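Side-chain contacts in repressor protein C2 (Enterobacteria phage P22, PDB 2R1J), which binds, through the N-terminal domain in this chain, the phage's OR and OL operators and blocks transcription of lytic genes, maintaining lysogeny: residues C[33-36]-C[37-40]; C[4-7]-C[8-12]; C[11-14]-C[15-19]. One frame throughout, in Å; residues are numbered along the deposited sequence.

Contact 1 of 3, residues C[33-36]-C[37-40]; sequences VAIS and QWER. With nucleotides of chain B; nucleotides of chain A.
S36, in the last turn of helix 32-39, the recognition helix of the helix-turn-helix, meets R40 just past its C-terminal end. Polar contacts dominate this end. R40 comes side-on: its NE and NH2 both donate to S36 OG, NE at 3.0 Å, with the hydroxyl oxygen 1° out of the guanidinium plane. A bend at chi3 (-69°) folds the arginine back over S36 O. S36 OG donates to OP2 of DT4 of chain B at 2.8 Å, so one hydroxyl joins guanidinium and phosphate. R40 NH2 forms a salt bridge with E42, which probably holds the guanidinium in place.

W38 carries the ring packing. The CD1 methyl of I35 reaches its CZ3 at 3.6 Å, while A34 O sits 3.3 Å above one indole face, offset toward the rim, and still accepts the backbone N-H of W38. The carboxylate of E39 lies near I35 CG2 but spends its charge on R11 and R14.

On the base side, all three side-chain carbons of V33 pack near O4 of DT15 of chain A, and CB and CG2 meet its C7 methyl. The extended Q37 chain passes V33 at a slant, its NE2 3.7 Å from V33 CG1 and bonded to O4 of a thymine base, its OE1 3.5 Å from C5 of DC13 of chain A. At that nucleotide's phosphate, W38 NE1 donates to OP2 at 2.8 Å, 155° at the hydrogen.

Contact 2 of 3, residues C[4-7]-C[8-12]; sequences QLMG and ERIRA. With nucleotides of chain B.
R9 NH1 is shared by two oxygens of Q4, the backbone O at 3.0 Å and the side-chain OE1 at 3.1 Å. The two bonds differ in geometry. OE1 lies close to the guanidinium plane, whereas Q4 O is met by a donor standing well above its carbonyl plane. The amide and guanidinium planes are turned 69° apart, and the aliphatic part of R9 runs under the amide, with CG 3.3 Å from OE1. A bend at chi3 (-76°) carries the guanidinium back toward the start of the helix, where L5 O sits over the centre of one face. The other nitrogens of R9 reach helix 61-66: NE bonds to L64 O and NH2, weakly, to L65 O.

L5 holds the N-cap position of helix 6-17. Its backbone N donates to E8 OE2 at 2.9 Å, approaching from above the carboxylate plane. This is the side-chain-to-backbone half of a capping box; in the other direction the leucine side chain has no acceptor, and the weak bond from E8 N goes to L5 O instead. E8 OE2 also touches Q4 CG.

On the buried side, M6 CG packs against I10 CD1 at 3.8 Å. Both residues lie against L64, and I10 also against W38 and E39. R11 leads away from the contact to the DNA: NH2 donates to OP1 of DT4 of chain B at 2.7 Å, while NE pairs with E39.

A carboxylate at the helix N-terminus would be favoured by the helix dipole, and the several carbonyls round R9 probably offset its charge where it is buried.

Contact 3 of 3, residues C[11-14]-C[15-19]; sequences RARR and KKLKI. With nucleotides of chain B.
R14 and I19 make the tight part of this contact, where the chain leaves helix 6-17 and turns back to the arginine. R14 NH1 donates to I19 O at 3.0 Å, and the bond is flat from both sides, lying in the carbonyl plane and 5° out of the guanidinium plane. Just behind it, R14 CG meets I19 CG1 at 3.8 Å. With CG opposite the backbone N (chi1 179°) and a bend at chi3, the R14 chain runs out past the turn and then brings the edge of its guanidinium to I19 O. K18, with positive phi, makes the reversal that brings I19 round. R14 NE forms a salt bridge with E39 of helix 32-39, and the arginine also packs on Q21 and L24.

The side facing the DNA is looser and partly bridged by water. NH1 makes a second, weak bond to OP1 of DT3 of chain B at 3.3 Å. One water accepts from R14 NH2 and from K15 NZ (3.0 Å) and donates to that same OP1. K15 lies alongside R11, pointing the same way, with K15 CE touching R11 CG at 3.9 Å.

On another flank, R13 crosses L17 obliquely. Its NH2 has L17 CD2 at the guanidinium edge, 3.3 Å away, and the same methyl lies close to R13 O. R13 and L17 both touch Q58 there.

R11 and R14 thus meet the phosphates of DT4 and DT3 of chain B directly and K15 through water; the DNA phosphates probably offset all three charges, and E39 those of the two arginines.

Overall arrangement
Along the chain contact 2 comes first, contact 3 follows on the same helix 6-17, and contact 1 comes last, on helix 32-39. Contacts 2 and 3 share R11 and A12, and their centres lie about 10 Å apart; contact 1 is about 10 Å from contact 2 and 13 Å from contact 3, centre to centre. The two helices are joined by E39, which takes R11 on OE1 and R14 on OE2, and by packing of I10 against W38 and E39. One acidic residue of the recognition helix thus ties it to two arginines of helix 6-17, and both helices present groups to the operator's phosphates in this all-helical domain.

Contact 1 of 3, residues C[33-36]-C[37-40]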
loop_
_atom_site.group_PDB
_atom_site.type_symbol
_atom_site.label_atom_id
_atom_site.label_comp_id
_atom_site.label_asym_id
_atom_site.label_seq_id
_atom_site.Cartn_x
_atom_site.Cartn_y
_atom_site.Cartn_z
ATOM N N VAL C 33 -14.289 -3.380 -11.835
ATOM C CA VAL C 33 -13.972 -4.782 -11.584
ATOM C C VAL C 33 -12.881 -4.912 -10.483
ATOM O O VAL C 33 -12.953 -5.795 -9.621
ATOM C CB VAL C 33 -13.519 -5.492 -12.890
ATOM C CG1 VAL C 33 -13.194 -6.965 -12.598
ATOM C CG2 VAL C 33 -14.633 -5.407 -13.934
ATOM N N ALA C 34 -11.875 -4.042 -10.497
ATOM C CA ALA C 34 -10.854 -4.103 -9.470
ATOM C C ALA C 34 -11.493 -3.891 -8.093
ATOM O O ALA C 34 -11.155 -4.552 -7.116
ATOM C CB ALA C 34 -9.791 -3.040 -9.720
ATOM N N ILE C 35 -12.438 -2.953 -8.004
ATOM C CA ILE C 35 -13.090 -2.721 -6.713
ATOM C C ILE C 35 -13.806 -4.007 -6.286
ATOM O O ILE C 35 -13.727 -4.416 -5.114
ATOM C CB ILE C 35 -14.126 -1.562 -6.796
ATOM C CG1 ILE C 35 -13.432 -0.261 -7.196
ATOM C CG2 ILE C 35 -14.814 -1.395 -5.422
ATOM C CD1 ILE C 35 -12.315 0.174 -6.279
ATOM N N SER C 36 -14.500 -4.638 -7.225
ATOM C CA SER C 36 -15.216 -5.888 -6.963
ATOM C C SER C 36 -14.277 -6.977 -6.481
ATOM O O SER C 36 -14.583 -7.725 -5.554
ATOM C CB SER C 36 -15.961 -6.345 -8.221
ATOM O OG SER C 36 -16.471 -7.652 -8.056
ATOM N N GLN C 37 -13.089 -7.036 -7.084
ATOM C CA GLN C 37 -12.120 -8.043 -6.691
ATOM C C GLN C 37 -11.597 -7.790 -5.273
ATOM O O GLN C 37 -11.435 -8.730 -4.513
ATOM C CB GLN C 37 -10.983 -8.079 -7.720
ATOM C CG GLN C 37 -11.409 -8.517 -9.087
ATOM C CD GLN C 37 -10.364 -8.196 -10.156
ATOM O OE1 GLN C 37 -9.569 -7.262 -10.003
ATOM N NE2 GLN C 37 -10.383 -8.954 -11.249
ATOM N N TRP C 38 -11.331 -6.536 -4.915
ATOM C CA TRP C 38 -10.860 -6.229 -3.576
ATOM C C TRP C 38 -11.944 -6.541 -2.545
ATOM O O TRP C 38 -11.656 -7.102 -1.483
ATOM C CB TRP C 38 -10.492 -4.756 -3.420
ATOM C CG TRP C 38 -9.395 -4.325 -4.343
ATOM C CD1 TRP C 38 -8.499 -5.139 -4.997
ATOM C CD2 TRP C 38 -9.095 -2.993 -4.728
ATOM N NE1 TRP C 38 -7.660 -4.374 -5.788
ATOM C CE2 TRP C 38 -8.002 -3.052 -5.640
ATOM C CE3 TRP C 38 -9.638 -1.750 -4.398
ATOM C CZ2 TRP C 38 -7.452 -1.908 -6.228
ATOM C CZ3 TRP C 38 -9.098 -0.603 -4.983
ATOM C CH2 TRP C 38 -8.011 -0.687 -5.891
ATOM N N GLU C 39 -13.188 -6.190 -2.864
ATOM C CA GLU C 39 -14.267 -6.410 -1.884
ATOM C C GLU C 39 -14.528 -7.876 -1.597
ATOM O O GLU C 39 -14.867 -8.230 -0.464
ATOM C CB GLU C 39 -15.574 -5.723 -2.331
ATOM C CG GLU C 39 -15.391 -4.240 -2.497
ATOM C CD GLU C 39 -16.688 -3.453 -2.643
ATOM O OE1 GLU C 39 -17.690 -4.031 -3.086
ATOM O OE2 GLU C 39 -16.655 -2.250 -2.338
ATOM N N ARG C 40 -14.366 -8.718 -2.609
ATOM C CA ARG C 40 -14.590 -10.149 -2.471
ATOM C C ARG C 40 -13.314 -10.897 -2.075
ATOM O O ARG C 40 -13.289 -12.129 -2.000
ATOM C CB ARG C 40 -15.152 -10.716 -3.769
ATOM C CG ARG C 40 -16.586 -10.265 -4.073
ATOM C CD ARG C 40 -17.081 -10.810 -5.380
ATOM N NE ARG C 40 -16.376 -10.187 -6.487
ATOM C CZ ARG C 40 -15.338 -10.734 -7.114
ATOM N NH1 ARG C 40 -14.902 -11.933 -6.750
ATOM N NH2 ARG C 40 -14.719 -10.058 -8.071
ATOM P P DT B 4 -19.906 -8.118 -6.384
ATOM O OP1 DT B 4 -20.209 -8.710 -5.062
ATOM O OP2 DT B 4 -18.752 -7.174 -6.493
ATOM O "O5'" DT B 4 -19.741 -9.328 -7.398
ATOM C "C5'" DT B 4 -20.836 -10.224 -7.600
ATOM C "C4'" DT B 4 -20.531 -11.232 -8.682
ATOM O "O4'" DT B 4 -20.492 -10.596 -9.976
ATOM C "C3'" DT B 4 -19.225 -12.015 -8.548
ATOM O "O3'" DT B 4 -19.530 -13.370 -8.867
ATOM C "C2'" DT B 4 -18.328 -11.395 -9.611
ATOM C "C1'" DT B 4 -19.327 -11.017 -10.686
ATOM N N1 DT B 4 -18.956 -9.911 -11.584
ATOM C C2 DT B 4 -19.056 -10.108 -12.953
ATOM O O2 DT B 4 -19.297 -11.188 -13.464
ATOM N N3 DT B 4 -18.851 -8.987 -13.709
ATOM C C4 DT B 4 -18.539 -7.724 -13.252
ATOM O O4 DT B 4 -18.441 -6.802 -14.043
ATOM C C5 DT B 4 -18.369 -7.602 -11.822
ATOM C C7 DT B 4 -17.968 -6.282 -11.253
ATOM C C6 DT B 4 -18.579 -8.691 -11.063
ATOM P P DC A 13 -4.421 -3.977 -7.902
ATOM O OP1 DC A 13 -4.121 -2.835 -7.038
ATOM O OP2 DC A 13 -5.725 -4.671 -7.813
ATOM O "O5'" DC A 13 -4.322 -3.397 -9.367
ATOM C "C5'" DC A 13 -5.451 -3.356 -10.224
ATOM C "C4'" DC A 13 -5.003 -3.593 -11.646
ATOM O "O4'" DC A 13 -4.614 -4.993 -11.751
ATOM C "C3'" DC A 13 -6.158 -3.424 -12.633
ATOM O "O3'" DC A 13 -6.176 -2.161 -13.254
ATOM C "C2'" DC A 13 -5.972 -4.534 -13.652
ATOM C "C1'" DC A 13 -4.966 -5.500 -13.039
ATOM N N1 DC A 13 -5.589 -6.831 -12.865
ATOM C C2 DC A 13 -5.569 -7.717 -13.948
ATOM O O2 DC A 13 -5.123 -7.316 -15.011
ATOM N N3 DC A 13 -6.065 -8.963 -13.806
ATOM C C4 DC A 13 -6.611 -9.341 -12.649
ATOM N N4 DC A 13 -7.057 -10.605 -12.543
ATOM C C5 DC A 13 -6.707 -8.443 -11.541
ATOM C C6 DC A 13 -6.172 -7.211 -11.686
ATOM P P DT A 15 -9.932 -1.133 -19.643
ATOM O OP1 DT A 15 -9.653 0.070 -20.462
ATOM O OP2 DT A 15 -10.784 -1.021 -18.435
ATOM O "O5'" DT A 15 -10.586 -2.276 -20.532
ATOM C "C5'" DT A 15 -9.867 -2.866 -21.606
ATOM C "C4'" DT A 15 -10.635 -4.039 -22.170
ATOM O "O4'" DT A 15 -10.661 -5.117 -21.207
ATOM C "C3'" DT A 15 -12.094 -3.781 -22.558
ATOM O "O3'" DT A 15 -12.371 -4.523 -23.756
ATOM C "C2'" DT A 15 -12.874 -4.357 -21.390
ATOM C "C1'" DT A 15 -11.999 -5.531 -20.974
ATOM N N1 DT A 15 -12.094 -5.916 -19.559
ATOM C C2 DT A 15 -12.223 -7.250 -19.260
ATOM O O2 DT A 15 -12.326 -8.125 -20.103
ATOM N N3 DT A 15 -12.237 -7.533 -17.922
ATOM C C4 DT A 15 -12.165 -6.638 -16.884
ATOM O O4 DT A 15 -12.197 -7.053 -15.730
ATOM C C5 DT A 15 -12.069 -5.253 -17.264
ATOM C C7 DT A 15 -12.024 -4.205 -16.198
ATOM C C6 DT A 15 -12.034 -4.960 -18.568
#

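Contact 2 of 3, residues C[4-7]-C[8-12]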
loop_
_atom_site.group_PDB
_atom_site.type_symbol
_atom_site.label_atom_id
_atom_site.label_comp_id
_atom_site.label_asym_id
_atom_site.label_seq_id
_atom_site.Cartn_x
_atom_site.Cartn_y
_atom_site.Cartn_z
ATOM N N GLN C 4 -12.582 -10.774 10.283
ATOM C CA GLN C 4 -13.064 -9.903 9.215
ATOM C C GLN C 4 -11.955 -9.585 8.200
ATOM O O GLN C 4 -10.865 -9.166 8.575
ATOM C CB GLN C 4 -13.586 -8.603 9.813
ATOM C CG GLN C 4 -14.137 -7.648 8.789
ATOM C CD GLN C 4 -14.608 -6.353 9.412
ATOM O OE1 GLN C 4 -13.843 -5.664 10.099
ATOM N NE2 GLN C 4 -15.873 -6.008 9.176
ATOM N N LEU C 5 -12.257 -9.782 6.920
ATOM C CA LEU C 5 -11.311 -9.528 5.824
ATOM C C LEU C 5 -11.278 -8.065 5.401
ATOM O O LEU C 5 -12.258 -7.337 5.590
ATOM C CB LEU C 5 -11.695 -10.375 4.618
ATOM C CG LEU C 5 -11.677 -11.881 4.859
ATOM C CD1 LEU C 5 -12.351 -12.569 3.680
ATOM C CD2 LEU C 5 -10.230 -12.368 5.039
ATOM N N MET C 6 -10.167 -7.626 4.807
ATOM C CA MET C 6 -10.073 -6.239 4.357
ATOM C C MET C 6 -11.206 -5.928 3.381
ATOM O O MET C 6 -11.798 -4.855 3.445
ATOM C CB MET C 6 -8.715 -5.971 3.666
ATOM C CG MET C 6 -8.655 -4.611 2.950
ATOM S SD MET C 6 -6.973 -4.115 2.418
ATOM C CE MET C 6 -6.452 -5.630 1.776
ATOM N N GLY C 7 -11.502 -6.866 2.483
ATOM C CA GLY C 7 -12.544 -6.660 1.486
ATOM C C GLY C 7 -13.885 -6.275 2.090
ATOM O O GLY C 7 -14.646 -5.499 1.499
ATOM N N GLU C 8 -14.166 -6.824 3.271
ATOM C CA GLU C 8 -15.418 -6.543 3.965
ATOM C C GLU C 8 -15.420 -5.113 4.479
ATOM O O GLU C 8 -16.456 -4.435 4.444
ATOM C CB GLU C 8 -15.608 -7.554 5.110
ATOM C CG GLU C 8 -16.057 -8.930 4.607
ATOM C CD GLU C 8 -15.947 -10.043 5.658
ATOM O OE1 GLU C 8 -16.659 -11.056 5.512
ATOM O OE2 GLU C 8 -15.144 -9.918 6.607
ATOM N N ARG C 9 -14.269 -4.648 4.957
ATOM C CA ARG C 9 -14.156 -3.284 5.445
ATOM C C ARG C 9 -14.254 -2.296 4.291
ATOM O O ARG C 9 -14.755 -1.181 4.447
ATOM C CB ARG C 9 -12.840 -3.097 6.195
ATOM C CG ARG C 9 -12.838 -3.798 7.546
ATOM C CD ARG C 9 -11.581 -3.499 8.355
ATOM N NE ARG C 9 -10.415 -4.238 7.873
ATOM C CZ ARG C 9 -10.143 -5.506 8.172
ATOM N NH1 ARG C 9 -10.957 -6.210 8.963
ATOM N NH2 ARG C 9 -9.040 -6.077 7.687
ATOM N N ILE C 10 -13.776 -2.713 3.125
ATOM C CA ILE C 10 -13.840 -1.865 1.948
ATOM C C ILE C 10 -15.293 -1.687 1.515
ATOM O O ILE C 10 -15.741 -0.551 1.296
ATOM C CB ILE C 10 -13.014 -2.483 0.780
ATOM C CG1 ILE C 10 -11.517 -2.383 1.113
ATOM C CG2 ILE C 10 -13.273 -1.745 -0.512
ATOM C CD1 ILE C 10 -10.618 -3.029 0.044
ATOM N N ARG C 11 -16.028 -2.793 1.408
ATOM C CA ARG C 11 -17.416 -2.715 0.967
ATOM C C ARG C 11 -18.248 -1.939 1.973
ATOM O O ARG C 11 -18.994 -1.051 1.584
ATOM C CB ARG C 11 -18.002 -4.113 0.727
ATOM C CG ARG C 11 -19.496 -4.127 0.422
ATOM C CD ARG C 11 -19.949 -5.484 -0.076
ATOM N NE ARG C 11 -19.446 -5.737 -1.427
ATOM C CZ ARG C 11 -19.571 -6.889 -2.081
ATOM N NH1 ARG C 11 -20.189 -7.919 -1.516
ATOM N NH2 ARG C 11 -19.059 -7.014 -3.303
ATOM N N ALA C 12 -18.111 -2.242 3.261
ATOM C CA ALA C 12 -18.913 -1.514 4.244
ATOM C C ALA C 12 -18.657 -0.015 4.168
ATOM O O ALA C 12 -19.584 0.797 4.249
ATOM C CB ALA C 12 -18.636 -2.020 5.641
ATOM P P DT B 4 -19.906 -8.118 -6.384
ATOM O OP1 DT B 4 -20.209 -8.710 -5.062
ATOM O OP2 DT B 4 -18.752 -7.174 -6.493
ATOM O "O5'" DT B 4 -19.741 -9.328 -7.398
ATOM C "C5'" DT B 4 -20.836 -10.224 -7.600
ATOM C "C4'" DT B 4 -20.531 -11.232 -8.682
ATOM O "O4'" DT B 4 -20.492 -10.596 -9.976
ATOM C "C3'" DT B 4 -19.225 -12.015 -8.548
ATOM O "O3'" DT B 4 -19.530 -13.370 -8.867
ATOM C "C2'" DT B 4 -18.328 -11.395 -9.611
ATOM C "C1'" DT B 4 -19.327 -11.017 -10.686
ATOM N N1 DT B 4 -18.956 -9.911 -11.584
ATOM C C2 DT B 4 -19.056 -10.108 -12.953
ATOM O O2 DT B 4 -19.297 -11.188 -13.464
ATOM N N3 DT B 4 -18.851 -8.987 -13.709
ATOM C C4 DT B 4 -18.539 -7.724 -13.252
ATOM O O4 DT B 4 -18.441 -6.802 -14.043
ATOM C C5 DT B 4 -18.369 -7.602 -11.822
ATOM C C7 DT B 4 -17.968 -6.282 -11.253
ATOM C C6 DT B 4 -18.579 -8.691 -11.063
#

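Contact 3 of 3, residues C[11-14]-C[15-19]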
loop_
_atom_site.group_PDB
_atom_site.type_symbol
_atom_site.label_atom_id
_atom_site.label_comp_id
_atom_site.label_asym_id
_atom_site.label_seq_id
_atom_site.Cartn_x
_atom_site.Cartn_y
_atom_site.Cartn_z
ATOM N N ARG C 11 -16.028 -2.793 1.408
ATOM C CA ARG C 11 -17.416 -2.715 0.967
ATOM C C ARG C 11 -18.248 -1.939 1.973
ATOM O O ARG C 11 -18.994 -1.051 1.584
ATOM C CB ARG C 11 -18.002 -4.113 0.727
ATOM C CG ARG C 11 -19.496 -4.127 0.422
ATOM C CD ARG C 11 -19.949 -5.484 -0.076
ATOM N NE ARG C 11 -19.446 -5.737 -1.427
ATOM C CZ ARG C 11 -19.571 -6.889 -2.081
ATOM N NH1 ARG C 11 -20.189 -7.919 -1.516
ATOM N NH2 ARG C 11 -19.059 -7.014 -3.303
ATOM N N ALA C 12 -18.111 -2.242 3.261
ATOM C CA ALA C 12 -18.913 -1.514 4.244
ATOM C C ALA C 12 -18.657 -0.015 4.168
ATOM O O ALA C 12 -19.584 0.797 4.249
ATOM C CB ALA C 12 -18.636 -2.020 5.641
ATOM N N ARG C 13 -17.397 0.363 3.993
ATOM C CA ARG C 13 -17.036 1.768 3.919
ATOM C C ARG C 13 -17.624 2.425 2.672
ATOM O O ARG C 13 -18.064 3.583 2.710
ATOM C CB ARG C 13 -15.512 1.893 3.943
ATOM C CG ARG C 13 -14.990 3.138 4.595
ATOM C CD ARG C 13 -15.453 3.214 6.033
ATOM N NE ARG C 13 -14.916 4.382 6.716
ATOM C CZ ARG C 13 -15.151 5.640 6.351
ATOM N NH1 ARG C 13 -14.617 6.643 7.037
ATOM N NH2 ARG C 13 -15.921 5.896 5.301
ATOM N N ARG C 14 -17.640 1.690 1.562
ATOM C CA ARG C 14 -18.197 2.207 0.320
ATOM C C ARG C 14 -19.715 2.422 0.480
ATOM O O ARG C 14 -20.240 3.450 0.053
ATOM C CB ARG C 14 -17.939 1.240 -0.835
ATOM C CG ARG C 14 -18.522 1.725 -2.158
ATOM C CD ARG C 14 -18.125 0.839 -3.323
ATOM N NE ARG C 14 -18.565 -0.548 -3.172
ATOM C CZ ARG C 14 -19.807 -0.970 -3.365
ATOM N NH1 ARG C 14 -20.758 -0.101 -3.720
ATOM N NH2 ARG C 14 -20.098 -2.259 -3.212
ATOM N N LYS C 15 -20.400 1.444 1.072
ATOM C CA LYS C 15 -21.847 1.527 1.307
ATOM C C LYS C 15 -22.163 2.784 2.125
ATOM O O LYS C 15 -23.165 3.447 1.888
ATOM C CB LYS C 15 -22.347 0.322 2.099
ATOM C CG LYS C 15 -22.005 -1.029 1.536
ATOM C CD LYS C 15 -22.727 -1.282 0.254
ATOM C CE LYS C 15 -23.181 -2.724 0.193
ATOM N NZ LYS C 15 -24.213 -2.918 -0.870
ATOM N N LYS C 16 -21.308 3.099 3.088
ATOM C CA LYS C 16 -21.496 4.279 3.930
ATOM C C LYS C 16 -21.486 5.567 3.099
ATOM O O LYS C 16 -22.297 6.474 3.329
ATOM C CB LYS C 16 -20.387 4.329 4.988
ATOM C CG LYS C 16 -20.845 4.639 6.395
ATOM C CD LYS C 16 -21.809 3.586 6.915
ATOM C CE LYS C 16 -22.263 3.894 8.342
ATOM N NZ LYS C 16 -23.352 2.973 8.808
ATOM N N LEU C 17 -20.571 5.649 2.133
ATOM C CA LEU C 17 -20.460 6.822 1.263
ATOM C C LEU C 17 -21.541 6.856 0.190
ATOM O O LEU C 17 -21.684 7.849 -0.530
ATOM C CB LEU C 17 -19.086 6.844 0.583
ATOM C CG LEU C 17 -17.867 7.308 1.383
ATOM C CD1 LEU C 17 -17.923 8.813 1.554
ATOM C CD2 LEU C 17 -17.808 6.613 2.729
ATOM N N LYS C 18 -22.299 5.770 0.088
ATOM C CA LYS C 18 -23.363 5.641 -0.901
ATOM C C LYS C 18 -22.897 5.894 -2.319
ATOM O O LYS C 18 -23.361 6.817 -2.986
ATOM C CB LYS C 18 -24.528 6.585 -0.589
ATOM C CG LYS C 18 -25.099 6.358 0.787
ATOM C CD LYS C 18 -26.249 7.315 1.049
ATOM C CE LYS C 18 -26.693 7.187 2.504
ATOM N NZ LYS C 18 -27.930 8.016 2.721
ATOM N N ILE C 19 -21.971 5.072 -2.790
ATOM C CA ILE C 19 -21.498 5.220 -4.161
ATOM C C ILE C 19 -21.330 3.835 -4.768
ATOM O O ILE C 19 -21.100 2.864 -4.050
ATOM C CB ILE C 19 -20.170 5.989 -4.222
ATOM C CG1 ILE C 19 -19.108 5.274 -3.394
ATOM C CG2 ILE C 19 -20.374 7.417 -3.702
ATOM C CD1 ILE C 19 -17.744 5.892 -3.509
ATOM P P DT B 4 -19.906 -8.118 -6.384
ATOM O OP1 DT B 4 -20.209 -8.710 -5.062
ATOM O OP2 DT B 4 -18.752 -7.174 -6.493
ATOM O "O5'" DT B 4 -19.741 -9.328 -7.398
ATOM C "C5'" DT B 4 -20.836 -10.224 -7.600
ATOM C "C4'" DT B 4 -20.531 -11.232 -8.682
ATOM O "O4'" DT B 4 -20.492 -10.596 -9.976
ATOM C "C3'" DT B 4 -19.225 -12.015 -8.548
ATOM O "O3'" DT B 4 -19.530 -13.370 -8.867
ATOM C "C2'" DT B 4 -18.328 -11.395 -9.611
ATOM C "C1'" DT B 4 -19.327 -11.017 -10.686
ATOM N N1 DT B 4 -18.956 -9.911 -11.584
ATOM C C2 DT B 4 -19.056 -10.108 -12.953
ATOM O O2 DT B 4 -19.297 -11.188 -13.464
ATOM N N3 DT B 4 -18.851 -8.987 -13.709
ATOM C C4 DT B 4 -18.539 -7.724 -13.252
ATOM O O4 DT B 4 -18.441 -6.802 -14.043
ATOM C C5 DT B 4 -18.369 -7.602 -11.822
ATOM C C7 DT B 4 -17.968 -6.282 -11.253
ATOM C C6 DT B 4 -18.579 -8.691 -11.063
ATOM P P DT B 3 -22.598 -1.759 -7.349
ATOM O OP1 DT B 3 -22.744 -1.687 -5.877
ATOM O OP2 DT B 3 -21.686 -0.832 -8.045
ATOM O "O5'" DT B 3 -22.251 -3.263 -7.738
ATOM C "C5'" DT B 3 -23.045 -4.315 -7.212
ATOM C "C4'" DT B 3 -22.639 -5.656 -7.779
ATOM O "O4'" DT B 3 -22.866 -5.710 -9.208
ATOM C "C3'" DT B 3 -21.194 -6.124 -7.551
ATOM O "O3'" DT B 3 -21.254 -7.407 -6.924
ATOM C "C2'" DT B 3 -20.629 -6.237 -8.961
ATOM C "C1'" DT B 3 -21.867 -6.537 -9.780
ATOM N N1 DT B 3 -21.785 -6.227 -11.220
ATOM C C2 DT B 3 -21.928 -7.256 -12.125
ATOM O O2 DT B 3 -22.084 -8.416 -11.800
ATOM N N3 DT B 3 -21.878 -6.875 -13.436
ATOM C C4 DT B 3 -21.701 -5.601 -13.930
ATOM O O4 DT B 3 -21.689 -5.414 -15.155
ATOM C C5 DT B 3 -21.539 -4.572 -12.930
ATOM C C7 DT B 3 -21.319 -3.154 -13.368
ATOM C C6 DT B 3 -21.586 -4.932 -11.641
HETATM O O HOH W 1 -22.801 -3.717 -3.421
#